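Local coordinates for serpin (Taeniopygia guttata, PDB 5HGC), which binds the steroid cortisol and may inhibit serine proteases, at residues F36-S41 against T367-K372; E189-F194 against V203-Q208; Q141-I146 against N156-M161. One frame throughout, in Å; residues are numbered along the deposited sequence. Where two conformers were deposited one is given.

Interaction 1. Residues F36-S41 against T367-K372; sequences FYSPVS and TLFIGK
With CG of Phe36 anti to the backbone N (chi1 -163°) and CG of Phe369 folded back beside its own N (chi1 -66°), the two rings come to lie nearly parallel (13°) but offset, with little overlap. They touch where Phe36 CZ meets Phe369 CD1 at 3.5 Å. Gly371 has no side chain to collide with the Phe36 ring, whose CD1 lies 3.5 Å from Gly371 CA. Replacing Phe36 with an alanine removes the ring that touches both residues, and is likely to open a gap there and leave the Phe369 ring freer to turn. Next along, Tyr37 and Ile370 form an antiparallel hydrogen-bonded pair, Tyr37 N to Ile370 O at 3.2 Å and Ile370 N to Tyr37 O at 3.0 Å, while Ile370 CB sits over one face of the tyrosine ring. Ser38, the helix N-cap, donates a hydrogen bond from OG to Leu368 O (2.7 Å). Pro39, well fitted to a helix's first turn, rests CG on Ile370 CD1. Strands 35-37 and 366-373 are strands 6 and 5 of serpin sheet B, the former leading into helix B (39-52); helix 12-29 covers Tyr37, whose OH bonds Ala19 O, and strand 355-361 flanks 367-372.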
loop_
_atom_site.group_PDB
_atom_site.type_symbol
_atom_site.label_atom_id
_atom_site.label_comp_id
_atom_site.label_asym_id
_atom_site.label_seq_id
_atom_site.Cartn_x
_atom_site.Cartn_y
_atom_site.Cartn_z
ATOM N N PHE A 36 0.706 -6.564 -5.054
ATOM C CA PHE A 36 1.376 -5.366 -4.503
ATOM C C PHE A 36 0.521 -4.119 -4.530
ATOM O O PHE A 36 0.187 -3.630 -5.597
ATOM C CB PHE A 36 2.698 -5.079 -5.204
ATOM C CG PHE A 36 3.566 -4.151 -4.427
ATOM C CD1 PHE A 36 4.288 -4.620 -3.318
ATOM C CD2 PHE A 36 3.645 -2.797 -4.757
ATOM C CE1 PHE A 36 5.073 -3.774 -2.555
ATOM C CE2 PHE A 36 4.422 -1.938 -3.989
ATOM C CZ PHE A 36 5.127 -2.423 -2.889
ATOM N N TYR A 37 0.204 -3.590 -3.359
ATOM C CA TYR A 37 -0.631 -2.408 -3.244
ATOM C C TYR A 37 -0.277 -1.597 -2.002
ATOM O O TYR A 37 0.592 -2.000 -1.203
ATOM C CB TYR A 37 -2.131 -2.762 -3.305
ATOM C CG TYR A 37 -2.622 -3.540 -2.103
ATOM C CD1 TYR A 37 -2.496 -4.954 -2.048
ATOM C CD2 TYR A 37 -3.228 -2.886 -1.030
ATOM C CE1 TYR A 37 -2.928 -5.665 -0.939
ATOM C CE2 TYR A 37 -3.652 -3.583 0.084
ATOM C CZ TYR A 37 -3.494 -4.970 0.119
ATOM O OH TYR A 37 -3.950 -5.684 1.220
ATOM N N SER A 38 -0.868 -0.387 -1.910
ATOM C CA SER A 38 -0.712 0.498 -0.743
ATOM C C SER A 38 -2.023 0.649 0.032
ATOM O O SER A 38 -2.888 1.389 -0.367
ATOM C CB SER A 38 -0.085 1.839 -1.098
ATOM O OG SER A 38 -0.021 2.666 0.070
ATOM N N PRO A 39 -2.179 -0.094 1.147
ATOM C CA PRO A 39 -3.416 0.072 1.944
ATOM C C PRO A 39 -3.678 1.561 2.270
ATOM O O PRO A 39 -4.777 2.068 2.056
ATOM C CB PRO A 39 -3.110 -0.677 3.250
ATOM C CG PRO A 39 -1.930 -1.530 2.982
ATOM C CD PRO A 39 -1.200 -1.007 1.778
ATOM N N VAL A 40 -2.666 2.255 2.775
ATOM C CA VAL A 40 -2.885 3.590 3.259
ATOM C C VAL A 40 -3.389 4.495 2.143
ATOM O O VAL A 40 -4.271 5.314 2.398
ATOM C CB VAL A 40 -1.644 4.187 3.944
ATOM C CG1 VAL A 40 -0.416 4.333 2.983
ATOM C CG2 VAL A 40 -2.060 5.427 4.739
ATOM N N SER A 41 -2.853 4.307 0.933
ATOM C CA SER A 41 -3.251 5.020 -0.232
ATOM C C SER A 41 -4.713 4.710 -0.619
ATOM O O SER A 41 -5.476 5.642 -0.881
ATOM C CB SER A 41 -2.274 4.730 -1.356
ATOM O OG SER A 41 -2.883 5.008 -2.601
ATOM N N THR A 367 0.149 0.795 7.764
ATOM C CA THR A 367 0.638 -0.048 6.699
ATOM C C THR A 367 0.726 0.735 5.401
ATOM O O THR A 367 -0.297 1.192 4.862
ATOM C CB THR A 367 -0.260 -1.273 6.522
ATOM O OG1 THR A 367 -0.629 -1.764 7.830
ATOM C CG2 THR A 367 0.460 -2.341 5.706
ATOM N N LEU A 368 1.962 0.874 4.931
ATOM C CA LEU A 368 2.244 1.559 3.687
ATOM C C LEU A 368 2.163 0.630 2.495
ATOM O O LEU A 368 1.654 1.033 1.447
ATOM C CB LEU A 368 3.611 2.249 3.707
ATOM C CG LEU A 368 3.889 3.040 4.982
ATOM C CD1 LEU A 368 5.252 3.701 4.871
ATOM C CD2 LEU A 368 2.770 4.046 5.311
ATOM N N PHE A 369 2.678 -0.597 2.603
ATOM C CA PHE A 369 2.632 -1.497 1.432
ATOM C C PHE A 369 2.415 -2.932 1.849
ATOM O O PHE A 369 2.929 -3.370 2.890
ATOM C CB PHE A 369 3.927 -1.408 0.624
ATOM C CG PHE A 369 4.159 -0.077 -0.029
ATOM C CD1 PHE A 369 3.570 0.226 -1.252
ATOM C CD2 PHE A 369 5.001 0.877 0.560
ATOM C CE1 PHE A 369 3.796 1.458 -1.868
ATOM C CE2 PHE A 369 5.224 2.126 -0.060
ATOM C CZ PHE A 369 4.622 2.414 -1.285
ATOM N N ILE A 370 1.661 -3.668 1.036
ATOM C CA ILE A 370 1.501 -5.096 1.232
ATOM C C ILE A 370 1.893 -5.799 -0.076
ATOM O O ILE A 370 1.287 -5.570 -1.150
ATOM C CB ILE A 370 0.087 -5.445 1.726
ATOM C CG1 ILE A 370 -0.123 -4.895 3.144
ATOM C CG2 ILE A 370 -0.136 -6.961 1.711
ATOM C CD1 ILE A 370 -1.508 -5.119 3.727
ATOM N N GLY A 371 2.933 -6.636 0.001
ATOM C CA GLY A 371 3.458 -7.310 -1.166
ATOM C C GLY A 371 3.384 -8.791 -0.888
ATOM O O GLY A 371 3.655 -9.246 0.224
ATOM N N LYS A 372 2.988 -9.552 -1.892
ATOM C CA LYS A 372 3.136 -10.973 -1.873
ATOM C C LYS A 372 3.960 -11.153 -3.119
ATOM O O LYS A 372 3.487 -10.852 -4.212
ATOM C CB LYS A 372 1.757 -11.662 -1.976
ATOM C CG LYS A 372 1.922 -13.133 -2.199
ATOM C CD LYS A 372 0.628 -13.830 -2.368
ATOM C CE LYS A 372 0.905 -15.244 -2.887
ATOM N NZ LYS A 372 -0.382 -15.998 -2.915
#

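Interaction 2. Residues E189-F194 against V203-Q208; sequences EEREFF and VPMMYQ
Arg191 and Val203 belong to an antiparallel beta hairpin, which in serpin nomenclature corresponds to strands 4 and 3 of sheet C, in the region called the gate. Backbone bonds make the ladder, in two hydrogen-bonded pairs: Arg191 N to Val203 O and Val203 N to Arg191 O, both 3.0 Å, then Met205 N to Glu189 O at 3.0 Å and Glu189 N to Met205 O, longer at 3.3 Å. The Met205 N-H approaches Glu189 O from 40° above the carbonyl plane rather than on a lone pair. Between these rungs, Glu190 faces Pro204 as a non-hydrogen-bonded pair, where a proline costs no bond to its partner because the N of such a pair points away from it. A CA-H contact, Glu190 CA to Val203 O at 3.3 Å, adds to the pairing.

The charged residues suit the outer strand, where Glu189, Glu190 and Arg191 are exposed. Arg191 forms a salt bridge with Glu350 and a cation-pi contact with Tyr272, both less certain because it was deposited in two conformers. Apolar contacts are fewer. Arg191 CB and Met205 CB meet at 3.8 Å on the face that carries Glu189, Arg191, Val203 and Met205. Where the outer strand twists away, Phe193 CB rests 4.0 Å from Val203 CG1, the methyl that chi1 of 73° sets between the backbone N and the carbonyl carbon.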
loop_
_atom_site.group_PDB
_atom_site.type_symbol
_atom_site.label_atom_id
_atom_site.label_comp_id
_atom_site.label_asym_id
_atom_site.label_seq_id
_atom_site.Cartn_x
_atom_site.Cartn_y
_atom_site.Cartn_z
ATOM N N GLU A 189 24.858 -11.468 -5.918
ATOM C CA GLU A 189 25.156 -12.450 -6.962
ATOM C C GLU A 189 23.842 -13.039 -7.408
ATOM O O GLU A 189 22.918 -13.167 -6.586
ATOM C CB GLU A 189 25.983 -13.653 -6.425
ATOM C CG GLU A 189 27.171 -13.384 -5.493
ATOM C CD GLU A 189 28.365 -12.633 -6.132
ATOM O OE1 GLU A 189 29.220 -12.121 -5.351
ATOM O OE2 GLU A 189 28.472 -12.546 -7.393
ATOM N N GLU A 190 23.726 -13.380 -8.688
ATOM C CA GLU A 190 22.485 -13.983 -9.160
ATOM C C GLU A 190 22.394 -15.385 -8.601
ATOM O O GLU A 190 23.364 -16.139 -8.661
ATOM C CB GLU A 190 22.280 -13.915 -10.699
ATOM C CG GLU A 190 23.191 -14.756 -11.597
ATOM C CD GLU A 190 22.531 -15.146 -12.921
ATOM O OE1 GLU A 190 22.907 -16.194 -13.487
ATOM O OE2 GLU A 190 21.628 -14.418 -13.396
ATOM N N ARG A 191 21.244 -15.677 -7.998
ATOM C CA ARG A 191 20.953 -16.942 -7.356
ATOM C C ARG A 191 19.552 -17.352 -7.742
ATOM O O ARG A 191 18.816 -16.574 -8.339
ATOM C CB ARG A 191 21.047 -16.817 -5.832
ATOM C CG ARG A 191 22.470 -16.827 -5.279
ATOM C CD ARG A 191 22.485 -16.627 -3.770
ATOM N NE ARG A 191 22.073 -17.820 -3.032
ATOM C CZ ARG A 191 22.910 -18.689 -2.482
ATOM N NH1 ARG A 191 22.437 -19.736 -1.815
ATOM N NH2 ARG A 191 24.216 -18.499 -2.587
ATOM N N GLU A 192 19.195 -18.568 -7.377
ATOM C CA GLU A 192 17.981 -19.137 -7.813
ATOM C C GLU A 192 16.855 -18.813 -6.871
ATOM O O GLU A 192 17.038 -18.844 -5.654
ATOM C CB GLU A 192 18.145 -20.640 -7.928
ATOM C CG GLU A 192 18.758 -21.058 -9.253
ATOM C CD GLU A 192 18.839 -22.566 -9.425
ATOM O OE1 GLU A 192 18.593 -23.332 -8.443
ATOM O OE2 GLU A 192 19.167 -22.970 -10.560
ATOM N N PHE A 193 15.683 -18.529 -7.455
ATOM C CA PHE A 193 14.465 -18.258 -6.722
ATOM C C PHE A 193 13.449 -19.266 -7.199
ATOM O O PHE A 193 13.230 -19.417 -8.412
ATOM C CB PHE A 193 13.976 -16.798 -6.975
ATOM C CG PHE A 193 12.838 -16.393 -6.088
ATOM C CD1 PHE A 193 11.529 -16.821 -6.355
ATOM C CD2 PHE A 193 13.069 -15.607 -4.953
ATOM C CE1 PHE A 193 10.473 -16.512 -5.508
ATOM C CE2 PHE A 193 12.010 -15.297 -4.094
ATOM C CZ PHE A 193 10.709 -15.738 -4.381
ATOM N N PHE A 194 12.785 -19.919 -6.249
ATOM C CA PHE A 194 11.890 -21.034 -6.550
ATOM C C PHE A 194 10.455 -20.581 -6.465
ATOM O O PHE A 194 9.879 -20.536 -5.395
ATOM C CB PHE A 194 12.235 -22.317 -5.714
ATOM C CG PHE A 194 13.728 -22.640 -5.734
ATOM C CD1 PHE A 194 14.316 -23.264 -6.864
ATOM C CD2 PHE A 194 14.584 -22.205 -4.680
ATOM C CE1 PHE A 194 15.706 -23.480 -6.928
ATOM C CE2 PHE A 194 15.965 -22.425 -4.747
ATOM C CZ PHE A 194 16.524 -23.068 -5.871
ATOM N N VAL A 203 17.608 -14.295 -9.905
ATOM C CA VAL A 203 17.288 -13.020 -9.295
ATOM C C VAL A 203 18.590 -12.512 -8.677
ATOM O O VAL A 203 19.371 -13.317 -8.185
ATOM C CB VAL A 203 16.171 -13.215 -8.223
ATOM C CG1 VAL A 203 16.714 -13.897 -6.976
ATOM C CG2 VAL A 203 15.552 -11.892 -7.829
ATOM N N PRO A 204 18.862 -11.197 -8.735
ATOM C CA PRO A 204 20.049 -10.768 -7.974
ATOM C C PRO A 204 19.756 -10.805 -6.455
ATOM O O PRO A 204 18.947 -10.022 -5.934
ATOM C CB PRO A 204 20.346 -9.343 -8.494
ATOM C CG PRO A 204 19.103 -8.901 -9.198
ATOM C CD PRO A 204 18.319 -10.137 -9.601
ATOM N N MET A 205 20.397 -11.757 -5.777
ATOM C CA MET A 205 20.195 -12.005 -4.358
ATOM C C MET A 205 21.223 -11.213 -3.548
ATOM O O MET A 205 22.424 -11.403 -3.705
ATOM C CB MET A 205 20.300 -13.492 -4.115
ATOM C CG MET A 205 19.924 -13.918 -2.723
ATOM S SD MET A 205 18.156 -13.807 -2.449
ATOM C CE MET A 205 17.399 -15.160 -3.371
ATOM N N MET A 206 20.735 -10.257 -2.749
ATOM C CA MET A 206 21.602 -9.407 -1.948
ATOM C C MET A 206 21.956 -10.192 -0.714
ATOM O O MET A 206 21.267 -11.175 -0.397
ATOM C CB MET A 206 20.899 -8.140 -1.537
ATOM C CG MET A 206 20.195 -7.426 -2.665
ATOM S SD MET A 206 19.570 -5.846 -2.064
ATOM C CE MET A 206 18.024 -6.250 -1.212
ATOM N N TYR A 207 23.027 -9.763 -0.039
ATOM C CA TYR A 207 23.618 -10.463 1.087
ATOM C C TYR A 207 24.108 -9.478 2.093
ATOM O O TYR A 207 24.752 -8.451 1.770
ATOM C CB TYR A 207 24.817 -11.360 0.672
ATOM C CG TYR A 207 25.541 -11.912 1.885
ATOM C CD1 TYR A 207 24.993 -12.979 2.614
ATOM C CD2 TYR A 207 26.760 -11.327 2.356
ATOM C CE1 TYR A 207 25.613 -13.482 3.740
ATOM C CE2 TYR A 207 27.400 -11.822 3.504
ATOM C CZ TYR A 207 26.814 -12.908 4.199
ATOM O OH TYR A 207 27.369 -13.396 5.385
ATOM N N GLN A 208 23.876 -9.842 3.339
ATOM C CA GLN A 208 24.374 -9.078 4.452
ATOM C C GLN A 208 24.493 -9.999 5.677
ATOM O O GLN A 208 23.677 -10.913 5.885
ATOM C CB GLN A 208 23.369 -7.973 4.690
ATOM C CG GLN A 208 23.852 -6.830 5.516
ATOM C CD GLN A 208 22.707 -5.982 6.017
ATOM O OE1 GLN A 208 22.844 -5.402 7.087
ATOM N NE2 GLN A 208 21.564 -5.908 5.269
#

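Interaction 3. Residues Q141-I146 against N156-M161; sequences QINDYI and NLVKDM
Asn143 reaches from its helix to grip the backbone of Val158 with both ends of its amide. Its CG stands beside the backbone N and anti to the carbonyl carbon (chi1 -65°), which carries the amide outward to the loop opposite, and chi2 of -34° then turns it so that both bonds can form. Asn143 OD1 accepts from Val158 N at 2.9 Å, the nearly straight N-H lying on a lone pair in the carbonyl plane. Asn143 ND2 in turn donates to Val158 O at 2.9 Å, with that oxygen only 7° out of the amide plane. Both bonds are in-plane, so together they fix the amide's rotation and tell its O end from its N end.

The helix sends two isoleucines toward the chain beside this amide. Ile142 CG2 meets Val158 CG2 at 3.8 Å, the side chains crossing at about a right angle. Ile146 folds at its second torsion, bringing CD1 to 3.5 Å from Leu157 CD2, again crosswise. Branched aliphatic residues suit this layer, since Leu157 and Val158 also rest on Val318 of strand 316-325, and Ile142 on Phe104. Asn156, in a left-handed backbone conformation that asparagine tolerates well, leads the chain in.

This is the serpin arrangement of helix F and the chain that follows it, lying over sheet A. A side-chain amide here does the work of a peptide group: it satisfies both the N-H and the C=O of one residue in a segment without regular secondary structure, which probably holds that segment against the helix.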
loop_
_atom_site.group_PDB
_atom_site.type_symbol
_atom_site.label_atom_id
_atom_site.label_comp_id
_atom_site.label_asym_id
_atom_site.label_seq_id
_atom_site.Cartn_x
_atom_site.Cartn_y
_atom_site.Cartn_z
ATOM N N GLN A 141 -3.259 12.001 -21.726
ATOM C CA GLN A 141 -3.066 13.105 -20.793
ATOM C C GLN A 141 -3.068 12.652 -19.325
ATOM O O GLN A 141 -2.320 13.197 -18.510
ATOM C CB GLN A 141 -4.029 14.237 -21.062
ATOM C CG GLN A 141 -3.511 15.111 -22.175
ATOM C CD GLN A 141 -4.459 16.240 -22.513
ATOM O OE1 GLN A 141 -5.184 16.158 -23.502
ATOM N NE2 GLN A 141 -4.470 17.296 -21.689
ATOM N N ILE A 142 -3.867 11.632 -19.030
ATOM C CA ILE A 142 -3.856 11.022 -17.714
ATOM C C ILE A 142 -2.512 10.339 -17.416
ATOM O O ILE A 142 -1.953 10.531 -16.322
ATOM C CB ILE A 142 -5.038 10.063 -17.497
ATOM C CG1 ILE A 142 -6.348 10.847 -17.523
ATOM C CG2 ILE A 142 -4.909 9.365 -16.145
ATOM C CD1 ILE A 142 -7.561 9.969 -17.578
ATOM N N ASN A 143 -2.003 9.563 -18.375
ATOM C CA ASN A 143 -0.754 8.828 -18.183
ATOM C C ASN A 143 0.467 9.725 -18.125
ATOM O O ASN A 143 1.425 9.446 -17.378
ATOM C CB ASN A 143 -0.596 7.756 -19.244
ATOM C CG ASN A 143 -1.656 6.672 -19.133
ATOM O OD1 ASN A 143 -2.105 6.316 -18.014
ATOM N ND2 ASN A 143 -2.091 6.151 -20.286
ATOM N N ASP A 144 0.406 10.826 -18.868
ATOM C CA ASP A 144 1.421 11.853 -18.781
ATOM C C ASP A 144 1.406 12.519 -17.418
ATOM O O ASP A 144 2.469 12.917 -16.893
ATOM C CB ASP A 144 1.216 12.903 -19.861
ATOM C CG ASP A 144 1.589 12.389 -21.257
ATOM O OD1 ASP A 144 2.218 11.298 -21.368
ATOM O OD2 ASP A 144 1.238 13.081 -22.241
ATOM N N TYR A 145 0.199 12.626 -16.851
ATOM C CA TYR A 145 0.022 13.241 -15.566
ATOM C C TYR A 145 0.682 12.386 -14.481
ATOM O O TYR A 145 1.490 12.916 -13.661
ATOM C CB TYR A 145 -1.442 13.481 -15.292
ATOM C CG TYR A 145 -1.692 13.796 -13.863
ATOM C CD1 TYR A 145 -1.354 15.064 -13.322
ATOM C CD2 TYR A 145 -2.253 12.800 -12.994
ATOM C CE1 TYR A 145 -1.584 15.329 -11.979
ATOM C CE2 TYR A 145 -2.459 13.059 -11.651
ATOM C CZ TYR A 145 -2.136 14.328 -11.171
ATOM O OH TYR A 145 -2.407 14.581 -9.887
ATOM N N ILE A 146 0.371 11.080 -14.505
ATOM C CA ILE A 146 0.961 10.110 -13.554
ATOM C C ILE A 146 2.455 10.062 -13.725
ATOM O O ILE A 146 3.181 10.064 -12.734
ATOM C CB ILE A 146 0.387 8.687 -13.664
ATOM C CG1 ILE A 146 -1.158 8.727 -13.767
ATOM C CG2 ILE A 146 0.844 7.808 -12.491
ATOM C CD1 ILE A 146 -1.925 9.226 -12.549
ATOM N N ASN A 156 1.631 4.893 -17.602
ATOM C CA ASN A 156 0.553 3.954 -18.036
ATOM C C ASN A 156 -0.403 3.484 -16.970
ATOM O O ASN A 156 -0.728 2.285 -16.942
ATOM C CB ASN A 156 1.082 2.686 -18.741
ATOM C CG ASN A 156 1.918 2.986 -19.971
ATOM O OD1 ASN A 156 1.718 3.996 -20.670
ATOM N ND2 ASN A 156 2.867 2.091 -20.254
ATOM N N LEU A 157 -0.874 4.413 -16.136
ATOM C CA LEU A 157 -1.982 4.148 -15.235
ATOM C C LEU A 157 -3.224 3.531 -15.902
ATOM O O LEU A 157 -3.737 2.525 -15.406
ATOM C CB LEU A 157 -2.384 5.403 -14.449
ATOM C CG LEU A 157 -3.436 5.178 -13.323
ATOM C CD1 LEU A 157 -2.897 4.389 -12.130
ATOM C CD2 LEU A 157 -4.093 6.467 -12.838
ATOM N N VAL A 158 -3.739 4.134 -16.979
ATOM C CA VAL A 158 -4.981 3.641 -17.626
ATOM C C VAL A 158 -4.747 3.301 -19.112
ATOM O O VAL A 158 -3.841 3.879 -19.721
ATOM C CB VAL A 158 -6.141 4.655 -17.487
ATOM C CG1 VAL A 158 -6.647 4.690 -16.059
ATOM C CG2 VAL A 158 -5.712 6.050 -17.921
ATOM N N LYS A 159 -5.548 2.376 -19.665
ATOM C CA LYS A 159 -5.490 1.900 -21.076
ATOM C C LYS A 159 -6.929 1.564 -21.433
ATOM O O LYS A 159 -7.642 0.982 -20.597
ATOM C CB LYS A 159 -4.625 0.620 -21.256
ATOM N N ASP A 160 -7.362 1.926 -22.648
ATOM C CA ASP A 160 -8.760 1.676 -23.125
ATOM C C ASP A 160 -9.851 2.106 -22.109
ATOM O O ASP A 160 -10.442 1.236 -21.420
ATOM C CB ASP A 160 -8.979 0.181 -23.497
ATOM C CG ASP A 160 -8.069 -0.306 -24.626
ATOM O OD1 ASP A 160 -7.870 0.424 -25.635
ATOM O OD2 ASP A 160 -7.562 -1.446 -24.502
ATOM N N MET A 161 -10.119 3.412 -22.016
ATOM C CA MET A 161 -11.073 3.924 -21.025
ATOM C C MET A 161 -12.458 4.095 -21.620
ATOM O O MET A 161 -12.602 4.745 -22.662
ATOM C CB MET A 161 -10.583 5.245 -20.431
ATOM C CG MET A 161 -9.680 5.091 -19.210
ATOM S SD MET A 161 -10.425 4.235 -17.798
ATOM C CE MET A 161 -11.566 5.473 -17.208
#

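Overall arrangement
From the N terminus, the chain first enters interaction 1 at 36-41, whose partner 367-372 arrives only near the C-terminal end, closing a loop of 325 residues. Both other contacts lie within that loop and follow one another in series without crossing. Interaction 3 comes first, joining helix 135-149 to the chain leading to strand 167-176 after nine intervening residues; interaction 2 then closes the hairpin of strands 189-194 and 200-209 across eight. Interaction 1 sits at the centre of the chain, binding its early and late parts, while the others lie farther out. Their centres are about 34 Å apart, and those of interactions 2 and 3 are about 24 and 21 Å from that of interaction 1.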